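Local coordinates for protein aldehyde dehydrogenase 12 (PDB 6D97) that oxidises L-glutamate gamma-semialdehyde with NAD+ as the last enzyme of proline catabolism in plants, at residues S170-G175 / R181-R186; D162-L167 / A212-N217; E394-H399 / Y405-P410. All coordinates share one frame; numbering follows the deposited sequence.

Contacts 1 and 2 are buried and belong to one neighbourhood: helix 163-167 runs on into strand 170-174, and Arg186 CB of contact 1 lies 3.9 Å from Met215 CE of contact 2. Both also touch the second subunit. Contact 3 is only partly buried, has its centre about 58 Å from that of contact 1 and about 45 Å from that of contact 2, and lies on the opposite side of the chain's centre. The chemistry follows the place. Contact 1 is a hairpin of backbone hydrogen bonds, contact 2 joins two helices by apolar side chains, and contact 3 combines two backbone bonds with a surface salt bridge.

Contact 1 of 3, residues S170-G175 / R181-R186; sequences SFAVPG and RSNGYR
One face of the Phe171 ring is covered by Gly184, whose CA stands 4.2 Å from the ring centroid and 17° off the normal, a CH-pi contact displaced toward the ring's rim. The ring gets there because CG sits between the backbone N and the carbonyl carbon (chi1 62°), which lays it across the neighbouring strand. Gly184 leaves room for it: a beta carbon at that position would collide with Phe171 CZ. The other ring, that of Tyr185, is approached obliquely by Ser170, with OG 3.5 Å from Tyr185 CE1 and CB against CD1.

Between the two rings, which lie on opposite faces of the sheet, the strands run antiparallel, 165° between their directions and 4.7 Å apart at closest approach. Phe171 with Gly184 and Val173 with Ser182 are hydrogen-bonded pairs, whereas Ala172 with Asn183 and Pro174 with Arg181 are non-hydrogen-bonded. In the first pair the bonds are unequal: Gly184 N to Phe171 O measures 2.9 Å, but Phe171 N to Gly184 O stretches to 3.3 Å. The second pair is more even, Val173 N to Ser182 O being 2.9 Å and Ser182 N to Val173 O 3.0 Å, both acceptors met almost end-on. Ser182 OG also shares a water with Pro174 O, so the serine side chain links to the strand end opposite.

The two strands form a beta hairpin at one edge of a three-stranded antiparallel sheet. Strand 526-533 pairs with the far side of strand 180-187, through backbone bonds of Arg181, Asn183 and Tyr185. On the outer side, Ser170, Phe171 and Ala172 pair antiparallel with a strand of the second subunit, where Arg169 of that subunit makes a cation-pi contact with Phe171; the sheet thus continues from one subunit into the next.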
loop_
_atom_site.group_PDB
_atom_site.type_symbol
_atom_site.label_atom_id
_atom_site.label_comp_id
_atom_site.label_asym_id
_atom_site.label_seq_id
_atom_site.Cartn_x
_atom_site.Cartn_y
_atom_site.Cartn_z
ATOM N N SER A 170 -8.072 -2.940 5.655
ATOM C CA SER A 170 -8.531 -3.696 4.502
ATOM C C SER A 170 -8.533 -2.792 3.277
ATOM O O SER A 170 -8.454 -1.567 3.384
ATOM C CB SER A 170 -9.932 -4.273 4.747
ATOM O OG SER A 170 -10.886 -3.249 4.974
ATOM N N PHE A 171 -8.622 -3.402 2.098
ATOM C CA PHE A 171 -8.771 -2.645 0.865
ATOM C C PHE A 171 -10.094 -3.007 0.204
ATOM O O PHE A 171 -10.754 -3.984 0.566
ATOM C CB PHE A 171 -7.589 -2.874 -0.091
ATOM C CG PHE A 171 -7.423 -4.296 -0.548
ATOM C CD1 PHE A 171 -6.633 -5.179 0.171
ATOM C CD2 PHE A 171 -8.029 -4.736 -1.715
ATOM C CE1 PHE A 171 -6.465 -6.480 -0.253
ATOM C CE2 PHE A 171 -7.867 -6.034 -2.148
ATOM C CZ PHE A 171 -7.082 -6.909 -1.417
ATOM N N ALA A 172 -10.498 -2.177 -0.754
ATOM C CA ALA A 172 -11.722 -2.426 -1.498
ATOM C C ALA A 172 -11.541 -1.917 -2.919
ATOM O O ALA A 172 -10.720 -1.036 -3.186
ATOM C CB ALA A 172 -12.942 -1.778 -0.831
ATOM N N VAL A 173 -12.298 -2.517 -3.832
ATOM C CA VAL A 173 -12.257 -2.179 -5.251
ATOM C C VAL A 173 -13.701 -2.075 -5.734
ATOM O O VAL A 173 -14.538 -2.895 -5.329
ATOM C CB VAL A 173 -11.464 -3.227 -6.054
ATOM C CG1 VAL A 173 -11.345 -2.812 -7.503
ATOM C CG2 VAL A 173 -10.075 -3.410 -5.469
ATOM N N PRO A 174 -14.052 -1.088 -6.562
ATOM C CA PRO A 174 -15.431 -1.013 -7.064
ATOM C C PRO A 174 -15.783 -2.219 -7.922
ATOM O O PRO A 174 -14.937 -2.770 -8.630
ATOM C CB PRO A 174 -15.444 0.281 -7.885
ATOM C CG PRO A 174 -14.324 1.088 -7.345
ATOM C CD PRO A 174 -13.269 0.106 -6.926
ATOM N N GLY A 175 -17.047 -2.624 -7.851
ATOM C CA GLY A 175 -17.543 -3.743 -8.621
ATOM C C GLY A 175 -17.926 -3.349 -10.036
ATOM O O GLY A 175 -17.599 -2.269 -10.534
ATOM N N ARG A 181 -19.174 -4.007 -4.646
ATOM C CA ARG A 181 -17.816 -3.620 -4.295
ATOM C C ARG A 181 -17.190 -4.790 -3.550
ATOM O O ARG A 181 -17.846 -5.415 -2.712
ATOM C CB ARG A 181 -17.796 -2.343 -3.444
ATOM C CG ARG A 181 -18.851 -2.336 -2.359
ATOM C CD ARG A 181 -19.349 -0.933 -2.045
ATOM N NE ARG A 181 -20.616 -0.955 -1.312
ATOM C CZ ARG A 181 -21.787 -0.579 -1.820
ATOM N NH1 ARG A 181 -21.856 -0.136 -3.067
ATOM N NH2 ARG A 181 -22.888 -0.633 -1.078
ATOM N N SER A 182 -15.942 -5.107 -3.878
ATOM C CA SER A 182 -15.250 -6.246 -3.289
ATOM C C SER A 182 -14.211 -5.771 -2.282
ATOM O O SER A 182 -13.522 -4.772 -2.509
ATOM C CB SER A 182 -14.580 -7.100 -4.368
ATOM O OG SER A 182 -13.668 -6.336 -5.136
ATOM N N ASN A 183 -14.089 -6.505 -1.176
ATOM C CA ASN A 183 -13.244 -6.113 -0.058
ATOM C C ASN A 183 -12.284 -7.237 0.299
ATOM O O ASN A 183 -12.667 -8.409 0.315
ATOM C CB ASN A 183 -14.089 -5.755 1.170
ATOM C CG ASN A 183 -15.099 -4.667 0.883
ATOM O OD1 ASN A 183 -16.108 -4.896 0.216
ATOM N ND2 ASN A 183 -14.841 -3.478 1.396
ATOM N N GLY A 184 -11.042 -6.870 0.607
ATOM C CA GLY A 184 -10.071 -7.838 1.077
ATOM C C GLY A 184 -9.649 -7.590 2.511
ATOM O O GLY A 184 -9.079 -6.539 2.816
ATOM N N TYR A 185 -9.906 -8.549 3.397
ATOM C CA TYR A 185 -9.634 -8.406 4.818
ATOM C C TYR A 185 -8.505 -9.331 5.251
ATOM O O TYR A 185 -8.153 -10.289 4.557
ATOM C CB TYR A 185 -10.880 -8.713 5.656
ATOM C CG TYR A 185 -11.985 -7.690 5.542
ATOM C CD1 TYR A 185 -12.007 -6.568 6.367
ATOM C CD2 TYR A 185 -13.013 -7.852 4.617
ATOM C CE1 TYR A 185 -13.021 -5.634 6.270
ATOM C CE2 TYR A 185 -14.030 -6.926 4.510
ATOM C CZ TYR A 185 -14.030 -5.822 5.341
ATOM O OH TYR A 185 -15.043 -4.901 5.231
ATOM N N ARG A 186 -7.942 -9.032 6.419
ATOM C CA ARG A 186 -7.004 -9.922 7.097
ATOM C C ARG A 186 -7.787 -10.630 8.195
ATOM O O ARG A 186 -8.125 -10.030 9.218
ATOM C CB ARG A 186 -5.813 -9.157 7.665
ATOM C CG ARG A 186 -5.054 -8.305 6.662
ATOM C CD ARG A 186 -4.630 -9.102 5.445
ATOM N NE ARG A 186 -3.900 -10.313 5.811
ATOM C CZ ARG A 186 -3.426 -11.190 4.933
ATOM N NH1 ARG A 186 -3.601 -10.988 3.636
ATOM N NH2 ARG A 186 -2.782 -12.270 5.354
HETATM O O HOH W 1 -14.040 -5.581 -7.816
#

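Contact 2 of 3, residues D162-L167 / A212-N217; sequences DQVRFL and ALYMGN
Helix 203-214 is the crossover of a beta-alpha-beta unit, linking the adjacent parallel strands 191-196 and 218-223 of the five-stranded Rossmann-type sheet, and the short, weakly bonded helix 163-167, which leads into strand 170-174, packs on its C-terminal end. Val164 comes over one face of the Tyr214 ring. Its CG2 lies 3.8 Å from the ring centroid and 21° off the normal, a CH-pi contact shifted toward the rim at CD1 and CE1. The two side chains cross at about a right angle, and CG1, held anti to the backbone N (chi1 174°), packs against Tyr214 CD1 and CB. Both methyls of the valine therefore bear on the tyrosine side chain. Leu167 approaches the ring obliquely from the next turn, with CD1 3.9 Å from Tyr214 CD2.

Tyr214 is held at its polar end as well, since OH is hydrogen-bonded to Ser114 of helix 105-121. Phe159 also meets the tyrosine ring, with the planes at about 40°.

Just beyond this ring the chain leaves its helix in a Schellman motif, marked by two backbone bonds of 3.1 Å, Gly216 N to Leu213 O and Asn217 N to Ala212 O. Gly216 is the first residue to depart from helical angles, and its positive phi would jam a beta carbon against the preceding carbonyl oxygen. Asn217 ND2 also donates to Ala212 O, 2.9 Å away, in the carbonyl plane and on a lone pair.

Met215 folds back through bends at chi2 and chi3 and brings its sulfur to the short helix, SD lying 3.9 Å from Leu167 CB, while CE rests 3.8 Å from Leu167 O. Helix 517-524 adds further apolar cover, Pro517 touching Leu167, and Ile520 and Trp524 touching Met215.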
loop_
_atom_site.group_PDB
_atom_site.type_symbol
_atom_site.label_atom_id
_atom_site.label_comp_id
_atom_site.label_asym_id
_atom_site.label_seq_id
_atom_site.Cartn_x
_atom_site.Cartn_y
_atom_site.Cartn_z
ATOM N N ASP A 162 -3.723 3.236 17.924
ATOM C CA ASP A 162 -4.500 2.628 16.850
ATOM C C ASP A 162 -3.696 1.649 16.005
ATOM O O ASP A 162 -4.243 1.095 15.044
ATOM C CB ASP A 162 -5.078 3.713 15.930
ATOM C CG ASP A 162 -6.111 4.587 16.616
ATOM O OD1 ASP A 162 -7.116 4.050 17.127
ATOM O OD2 ASP A 162 -5.915 5.820 16.639
ATOM N N GLN A 163 -2.421 1.417 16.324
ATOM C CA GLN A 163 -1.563 0.682 15.397
ATOM C C GLN A 163 -1.926 -0.796 15.289
ATOM O O GLN A 163 -1.625 -1.417 14.264
ATOM C CB GLN A 163 -0.092 0.846 15.790
ATOM C CG GLN A 163 0.459 2.254 15.541
ATOM C CD GLN A 163 0.497 2.644 14.061
ATOM O OE1 GLN A 163 0.238 1.826 13.176
ATOM N NE2 GLN A 163 0.826 3.903 13.793
ATOM N N VAL A 164 -2.562 -1.374 16.306
ATOM C CA VAL A 164 -3.083 -2.731 16.168
ATOM C C VAL A 164 -4.314 -2.736 15.277
ATOM O O VAL A 164 -4.447 -3.572 14.376
ATOM C CB VAL A 164 -3.385 -3.327 17.552
ATOM C CG1 VAL A 164 -4.053 -4.681 17.404
ATOM C CG2 VAL A 164 -2.104 -3.443 18.342
ATOM N N ARG A 165 -5.228 -1.798 15.535
ATOM C CA ARG A 165 -6.360 -1.528 14.660
ATOM C C ARG A 165 -5.912 -1.391 13.206
ATOM O O ARG A 165 -6.514 -1.970 12.297
ATOM C CB ARG A 165 -7.059 -0.254 15.155
ATOM C CG ARG A 165 -8.376 0.087 14.489
ATOM C CD ARG A 165 -8.514 1.595 14.273
ATOM N NE ARG A 165 -8.667 2.379 15.497
ATOM C CZ ARG A 165 -9.838 2.730 16.016
ATOM N NH1 ARG A 165 -10.963 2.350 15.425
ATOM N NH2 ARG A 165 -9.882 3.453 17.128
ATOM N N PHE A 166 -4.819 -0.655 12.979
ATOM C CA PHE A 166 -4.318 -0.437 11.627
ATOM C C PHE A 166 -3.781 -1.710 10.983
ATOM O O PHE A 166 -3.706 -1.776 9.752
ATOM C CB PHE A 166 -3.228 0.635 11.635
ATOM C CG PHE A 166 -3.742 2.027 11.874
ATOM C CD1 PHE A 166 -5.087 2.325 11.728
ATOM C CD2 PHE A 166 -2.867 3.043 12.227
ATOM C CE1 PHE A 166 -5.552 3.611 11.940
ATOM C CE2 PHE A 166 -3.323 4.329 12.444
ATOM C CZ PHE A 166 -4.669 4.614 12.301
ATOM N N LEU A 167 -3.391 -2.712 11.778
ATOM C CA LEU A 167 -2.998 -3.994 11.200
ATOM C C LEU A 167 -4.169 -4.659 10.491
ATOM O O LEU A 167 -3.967 -5.418 9.536
ATOM C CB LEU A 167 -2.441 -4.923 12.283
ATOM C CG LEU A 167 -1.064 -4.619 12.874
ATOM C CD1 LEU A 167 -0.752 -5.584 14.009
ATOM C CD2 LEU A 167 -0.004 -4.713 11.784
ATOM N N ALA A 212 0.217 -12.777 17.109
ATOM C CA ALA A 212 -0.930 -13.675 17.060
ATOM C C ALA A 212 -2.154 -13.035 17.706
ATOM O O ALA A 212 -3.257 -13.075 17.147
ATOM C CB ALA A 212 -0.591 -15.000 17.742
ATOM N N LEU A 213 -1.974 -12.429 18.883
ATOM C CA LEU A 213 -3.100 -11.807 19.571
ATOM C C LEU A 213 -3.640 -10.615 18.793
ATOM O O LEU A 213 -4.860 -10.417 18.720
ATOM C CB LEU A 213 -2.689 -11.380 20.979
ATOM C CG LEU A 213 -2.491 -12.508 21.991
ATOM C CD1 LEU A 213 -1.823 -11.982 23.258
ATOM C CD2 LEU A 213 -3.821 -13.157 22.312
ATOM N N TYR A 214 -2.748 -9.813 18.201
ATOM C CA TYR A 214 -3.177 -8.616 17.481
ATOM C C TYR A 214 -4.190 -8.949 16.393
ATOM O O TYR A 214 -5.205 -8.257 16.245
ATOM C CB TYR A 214 -1.975 -7.906 16.854
ATOM C CG TYR A 214 -1.004 -7.262 17.816
ATOM C CD1 TYR A 214 -1.398 -6.892 19.096
ATOM C CD2 TYR A 214 0.312 -7.015 17.434
ATOM C CE1 TYR A 214 -0.507 -6.297 19.973
ATOM C CE2 TYR A 214 1.211 -6.429 18.300
ATOM C CZ TYR A 214 0.799 -6.067 19.568
ATOM O OH TYR A 214 1.699 -5.478 20.429
ATOM N N MET A 215 -3.929 -10.000 15.616
ATOM C CA MET A 215 -4.771 -10.306 14.467
ATOM C C MET A 215 -6.050 -11.038 14.844
ATOM O O MET A 215 -6.890 -11.270 13.967
ATOM C CB MET A 215 -3.990 -11.132 13.444
ATOM C CG MET A 215 -2.713 -10.459 12.969
ATOM S SD MET A 215 -2.963 -8.736 12.491
ATOM C CE MET A 215 -4.059 -8.919 11.087
ATOM N N GLY A 216 -6.218 -11.406 16.106
ATOM C CA GLY A 216 -7.429 -12.034 16.573
ATOM C C GLY A 216 -7.344 -13.522 16.866
ATOM O O GLY A 216 -8.395 -14.166 16.989
ATOM N N ASN A 217 -6.146 -14.083 16.980
ATOM C CA ASN A 217 -5.992 -15.495 17.290
ATOM C C ASN A 217 -5.966 -15.715 18.800
ATOM O O ASN A 217 -5.781 -14.783 19.588
ATOM C CB ASN A 217 -4.711 -16.049 16.664
ATOM C CG ASN A 217 -4.619 -15.771 15.175
ATOM O OD1 ASN A 217 -5.249 -16.451 14.367
ATOM N ND2 ASN A 217 -3.828 -14.770 14.806
#

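Contact 3 of 3, residues E394-H399 / Y405-P410; sequences EPLANH and YGAMKP
Leu396 packs over the backbone of residues 407-409, and this is the tight part of the contact. Its CG lies 3.7 Å from Met408 O, and the two methyls divide the work: CD1 rests on the peptide between Ala407 and Met408, while CD2 reaches Lys409 CG. Leu396 N donates to Ala407 O at 2.9 Å, from 44° above the carbonyl plane and not on a lone pair. Ala407 CB in turn stands over one face of the His399 imidazole, 3.9 Å from its centroid and 30° off the normal. The imidazole is held by a hydrogen bond between ND1 and Ile401 N. Shortening Leu396 to an alanine is likely to open a gap over the Ala407-Met408 peptide and leave Lys409 CG without its methyl neighbour.

A second backbone bond, Lys409 N to Glu394 O at 3.0 Å, is met almost head-on at the oxygen. Met408 doubles back through bends at chi2 and chi3, bringing SD and CE to within 3.7 Å of that same Glu394 O. Toward solvent the packing gives way to a looser charge pair. Glu394 and Lys409 lie side by side, pointing the same way, with the lysine chain fully extended beyond CG. Their salt bridge, Lys409 NZ to Glu394 OE1, is weak at 3.4 Å, consistent with a carboxylate on an exposed residue.

Both segments belong to the loop between strands 388-391 and 411-414, joined antiparallel neighbours at the edge of the seven-stranded mixed sheet. Pro395 and Met408 form a single backbone bridge there, and helix 371-382 lies against it, through Thr371, which touches both residues, and Met374 and Ile375 against Met408.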
loop_
_atom_site.group_PDB
_atom_site.type_symbol
_atom_site.label_atom_id
_atom_site.label_comp_id
_atom_site.label_asym_id
_atom_site.label_seq_id
_atom_site.Cartn_x
_atom_site.Cartn_y
_atom_site.Cartn_z
ATOM N N GLU A 394 40.286 -24.866 21.035
ATOM C CA GLU A 394 40.545 -25.477 22.327
ATOM C C GLU A 394 39.404 -25.163 23.281
ATOM O O GLU A 394 38.723 -24.144 23.127
ATOM C CB GLU A 394 41.870 -24.974 22.918
ATOM C CG GLU A 394 43.094 -25.403 22.120
ATOM C CD GLU A 394 44.349 -24.651 22.516
ATOM O OE1 GLU A 394 44.234 -23.659 23.267
ATOM O OE2 GLU A 394 45.448 -25.052 22.072
ATOM N N PRO A 395 39.161 -26.024 24.264
ATOM C CA PRO A 395 38.090 -25.754 25.228
ATOM C C PRO A 395 38.443 -24.593 26.143
ATOM O O PRO A 395 39.605 -24.212 26.302
ATOM C CB PRO A 395 37.975 -27.063 26.020
ATOM C CG PRO A 395 38.653 -28.097 25.170
ATOM C CD PRO A 395 39.730 -27.372 24.431
ATOM N N LEU A 396 37.401 -24.017 26.734
ATOM C CA LEU A 396 37.586 -23.061 27.812
ATOM C C LEU A 396 38.135 -23.774 29.042
ATOM O O LEU A 396 37.943 -24.979 29.228
ATOM C CB LEU A 396 36.263 -22.368 28.150
ATOM C CG LEU A 396 35.630 -21.484 27.073
ATOM C CD1 LEU A 396 34.229 -21.071 27.494
ATOM C CD2 LEU A 396 36.482 -20.256 26.784
ATOM N N ALA A 397 38.836 -23.020 29.880
ATOM C CA ALA A 397 39.430 -23.555 31.092
ATOM C C ALA A 397 38.865 -22.847 32.316
ATOM O O ALA A 397 38.262 -21.774 32.221
ATOM C CB ALA A 397 40.958 -23.421 31.074
ATOM N N ASN A 398 39.074 -23.476 33.473
ATOM C CA ASN A 398 38.706 -22.921 34.776
ATOM C C ASN A 398 37.226 -22.539 34.821
ATOM O O ASN A 398 36.864 -21.379 35.027
ATOM C CB ASN A 398 39.590 -21.718 35.123
ATOM C CG ASN A 398 41.037 -21.930 34.740
ATOM O OD1 ASN A 398 41.726 -22.775 35.312
ATOM N ND2 ASN A 398 41.511 -21.156 33.768
ATOM N N HIS A 399 36.364 -23.536 34.631
ATOM C CA HIS A 399 34.930 -23.283 34.626
ATOM C C HIS A 399 34.196 -24.478 35.219
ATOM O O HIS A 399 34.753 -25.569 35.371
ATOM C CB HIS A 399 34.426 -22.977 33.210
ATOM C CG HIS A 399 34.546 -24.127 32.261
ATOM N ND1 HIS A 399 33.680 -25.198 32.273
ATOM C CD2 HIS A 399 35.431 -24.371 31.267
ATOM C CE1 HIS A 399 34.025 -26.053 31.328
ATOM N NE2 HIS A 399 35.084 -25.574 30.701
ATOM N N TYR A 405 26.679 -29.108 28.306
ATOM C CA TYR A 405 26.821 -27.870 27.559
ATOM C C TYR A 405 28.264 -27.704 27.109
ATOM O O TYR A 405 29.197 -28.068 27.833
ATOM C CB TYR A 405 26.391 -26.671 28.406
ATOM C CG TYR A 405 24.946 -26.735 28.847
ATOM C CD1 TYR A 405 23.979 -27.329 28.040
ATOM C CD2 TYR A 405 24.546 -26.211 30.071
ATOM C CE1 TYR A 405 22.656 -27.390 28.434
ATOM C CE2 TYR A 405 23.226 -26.274 30.476
ATOM C CZ TYR A 405 22.287 -26.864 29.652
ATOM O OH TYR A 405 20.975 -26.925 30.048
ATOM N N GLY A 406 28.441 -27.164 25.911
ATOM C CA GLY A 406 29.772 -26.929 25.406
ATOM C C GLY A 406 30.424 -25.714 26.034
ATOM O O GLY A 406 29.763 -24.815 26.552
ATOM N N ALA A 407 31.757 -25.700 25.984
ATOM C CA ALA A 407 32.548 -24.599 26.541
ATOM C C ALA A 407 33.818 -24.493 25.696
ATOM O O ALA A 407 34.847 -25.093 26.016
ATOM C CB ALA A 407 32.865 -24.819 28.013
ATOM N N MET A 408 33.728 -23.717 24.622
ATOM C CA MET A 408 34.774 -23.634 23.615
ATOM C C MET A 408 35.257 -22.201 23.457
ATOM O O MET A 408 34.476 -21.251 23.565
ATOM C CB MET A 408 34.272 -24.151 22.263
ATOM C CG MET A 408 34.261 -25.663 22.130
ATOM S SD MET A 408 35.921 -26.347 21.978
ATOM C CE MET A 408 36.492 -25.524 20.492
ATOM N N LYS A 409 36.551 -22.055 23.198
ATOM C CA LYS A 409 37.071 -20.774 22.758
ATOM C C LYS A 409 36.551 -20.475 21.353
ATOM O O LYS A 409 36.270 -21.398 20.583
ATOM C CB LYS A 409 38.598 -20.785 22.757
ATOM C CG LYS A 409 39.242 -20.966 24.125
ATOM C CD LYS A 409 40.759 -21.019 24.008
ATOM C CE LYS A 409 41.422 -21.107 25.374
ATOM N NZ LYS A 409 42.902 -21.238 25.262
ATOM N N PRO A 410 36.406 -19.197 20.999
ATOM C CA PRO A 410 35.955 -18.852 19.643
ATOM C C PRO A 410 36.879 -19.462 18.603
ATOM O O PRO A 410 38.098 -19.284 18.649
ATOM C CB PRO A 410 36.014 -17.320 19.624
ATOM C CG PRO A 410 35.907 -16.926 21.051
ATOM C CD PRO A 410 36.609 -18.002 21.832
#